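Local coordinates for ZmpA Glycopeptidase (Clostridium perfringens, PDB 6XSX), which probably cleaves glycosylated proteins as an M60-family metallopeptidase, this chain being the catalytic module of a much longer protein, at residues A[431-436]-A[487-492]. Numbering follows the deposited sequence.
Sequences LWYAND and GKTIGF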
loop_
_atom_site.group_PDB
_atom_site.type_symbol
_atom_site.label_atom_id
_atom_site.label_comp_id
_atom_site.label_asym_id
_atom_site.label_seq_id
_atom_site.Cartn_x
_atom_site.Cartn_y
_atom_site.Cartn_z
ATOM N N LEU A 431 3.877 -16.448 20.028
ATOM C CA LEU A 431 3.400 -15.700 18.876
ATOM C C LEU A 431 4.546 -15.451 17.896
ATOM O O LEU A 431 4.298 -15.252 16.712
ATOM C CB LEU A 431 2.773 -14.386 19.351
ATOM C CG LEU A 431 1.567 -14.502 20.287
ATOM C CD1 LEU A 431 1.117 -13.117 20.715
ATOM C CD2 LEU A 431 0.411 -15.251 19.630
ATOM N N TRP A 432 5.795 -15.497 18.385
ATOM C CA TRP A 432 6.949 -15.234 17.534
ATOM C C TRP A 432 7.221 -16.385 16.566
ATOM O O TRP A 432 8.135 -16.287 15.751
ATOM C CB TRP A 432 8.201 -14.897 18.354
ATOM C CG TRP A 432 8.399 -15.814 19.524
ATOM C CD1 TRP A 432 9.150 -16.952 19.558
ATOM C CD2 TRP A 432 7.804 -15.685 20.828
ATOM N NE1 TRP A 432 9.079 -17.535 20.795
ATOM C CE2 TRP A 432 8.261 -16.782 21.597
ATOM C CE3 TRP A 432 6.936 -14.756 21.421
ATOM C CZ2 TRP A 432 7.880 -16.968 22.929
ATOM C CZ3 TRP A 432 6.551 -14.947 22.732
ATOM C CH2 TRP A 432 7.019 -16.036 23.475
ATOM N N TYR A 433 6.436 -17.466 16.640
ATOM C CA TYR A 433 6.566 -18.538 15.659
ATOM C C TYR A 433 5.634 -18.309 14.464
ATOM O O TYR A 433 5.660 -19.091 13.514
ATOM C CB TYR A 433 6.316 -19.918 16.282
ATOM C CG TYR A 433 7.367 -20.437 17.239
ATOM C CD1 TYR A 433 8.678 -19.981 17.199
ATOM C CD2 TYR A 433 7.063 -21.428 18.162
ATOM C CE1 TYR A 433 9.641 -20.452 18.078
ATOM C CE2 TYR A 433 8.015 -21.916 19.047
ATOM C CZ TYR A 433 9.311 -21.427 19.003
ATOM O OH TYR A 433 10.261 -21.896 19.865
ATOM N N ALA A 434 4.809 -17.246 14.498
ATOM C CA ALA A 434 3.904 -16.969 13.388
ATOM C C ALA A 434 4.702 -16.820 12.096
ATOM O O ALA A 434 5.790 -16.241 12.102
ATOM C CB ALA A 434 3.080 -15.725 13.643
ATOM N N ASN A 435 4.139 -17.348 11.003
ATOM C CA ASN A 435 4.726 -17.238 9.673
ATOM C C ASN A 435 3.632 -17.431 8.622
ATOM O O ASN A 435 2.509 -17.808 8.951
ATOM C CB ASN A 435 5.932 -18.171 9.503
ATOM C CG ASN A 435 5.548 -19.632 9.456
ATOM O OD1 ASN A 435 5.080 -20.109 8.427
ATOM N ND2 ASN A 435 5.728 -20.349 10.558
ATOM N N ASP A 436 3.980 -17.165 7.357
ATOM C CA ASP A 436 3.054 -17.132 6.240
ATOM C C ASP A 436 2.301 -18.447 6.045
ATOM O O ASP A 436 1.225 -18.428 5.447
ATOM C CB ASP A 436 3.728 -16.648 4.947
ATOM C CG ASP A 436 4.195 -15.202 5.009
ATOM O OD1 ASP A 436 3.704 -14.460 5.863
ATOM O OD2 ASP A 436 5.065 -14.838 4.220
ATOM N N GLY A 487 17.133 -30.003 26.910
ATOM C CA GLY A 487 16.288 -29.159 27.741
ATOM C C GLY A 487 16.299 -27.679 27.350
ATOM O O GLY A 487 15.680 -26.861 28.033
ATOM N N LYS A 488 16.993 -27.338 26.254
ATOM C CA LYS A 488 17.059 -25.962 25.776
ATOM C C LYS A 488 16.551 -25.893 24.332
ATOM O O LYS A 488 16.942 -26.701 23.496
ATOM C CB LYS A 488 18.489 -25.425 25.912
ATOM N N THR A 489 15.680 -24.919 24.048
ATOM C CA THR A 489 15.179 -24.667 22.704
ATOM C C THR A 489 16.344 -24.237 21.815
ATOM O O THR A 489 17.049 -23.286 22.147
ATOM C CB THR A 489 14.109 -23.566 22.716
ATOM O OG1 THR A 489 13.169 -23.862 23.749
ATOM C CG2 THR A 489 13.376 -23.423 21.400
ATOM N N ILE A 490 16.551 -24.932 20.688
ATOM C CA ILE A 490 17.704 -24.612 19.858
ATOM C C ILE A 490 17.272 -24.125 18.477
ATOM O O ILE A 490 18.117 -23.664 17.718
ATOM C CB ILE A 490 18.706 -25.781 19.760
ATOM C CG1 ILE A 490 18.042 -27.053 19.225
ATOM C CG2 ILE A 490 19.410 -26.008 21.092
ATOM C CD1 ILE A 490 19.015 -28.026 18.598
ATOM N N GLY A 491 15.979 -24.248 18.144
ATOM C CA GLY A 491 15.530 -23.783 16.840
ATOM C C GLY A 491 14.019 -23.893 16.642
ATOM O O GLY A 491 13.301 -24.495 17.444
ATOM N N PHE A 492 13.562 -23.281 15.548
ATOM C CA PHE A 492 12.231 -23.466 15.003
ATOM C C PHE A 492 12.307 -23.251 13.500
ATOM O O PHE A 492 12.838 -22.240 13.043
ATOM C CB PHE A 492 11.234 -22.453 15.573
ATOM C CG PHE A 492 9.833 -22.588 15.025
ATOM C CD1 PHE A 492 9.475 -21.993 13.822
ATOM C CD2 PHE A 492 8.866 -23.302 15.719
ATOM C CE1 PHE A 492 8.184 -22.109 13.321
ATOM C CE2 PHE A 492 7.574 -23.418 15.220
ATOM C CZ PHE A 492 7.234 -22.820 14.025
#
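Tyr433 and Phe492 lie almost flat against each other in an offset stack, their ring planes only 12° apart and their centroids 4.0 Å from one another. CD2 of Phe492 sits over the centre of the tyrosine ring, whereas Tyr433 CG falls toward the rim of the phenylalanine. The slip also brings Tyr433 CB over the Phe492 face, a CH-pi contact with 4.0 Å from that carbon to the ring centroid. With CG anti to the backbone N (chi1 179°), Phe492 reaches out from the edge strand 488-493 to the 3-10 turn 431-433, joining the helical part of the module to the C-terminal antiparallel sheet. On the opposite face, Trp432 NE1 lies 4.0 Å above the plane of the Tyr433 ring, toward its rim. The tyrosine hydroxyl approaches Thr489 CG2 (3.8 Å from OH) and hydrogen-bonds to Glu482. Asn435 ND2 stands at the Phe492 edge, 4.1 Å from CE1; the same nitrogen bonds Tyr433 O at 3.2 Å and Ile479 O, while OD1 caps Lys437 N. Leu327 and Ala331 of helix 321-331 also touch Phe492. The segments thus cohere by ring stacking and dispersion, while the Asn435 amide probably helps hold the loop beside Phe492.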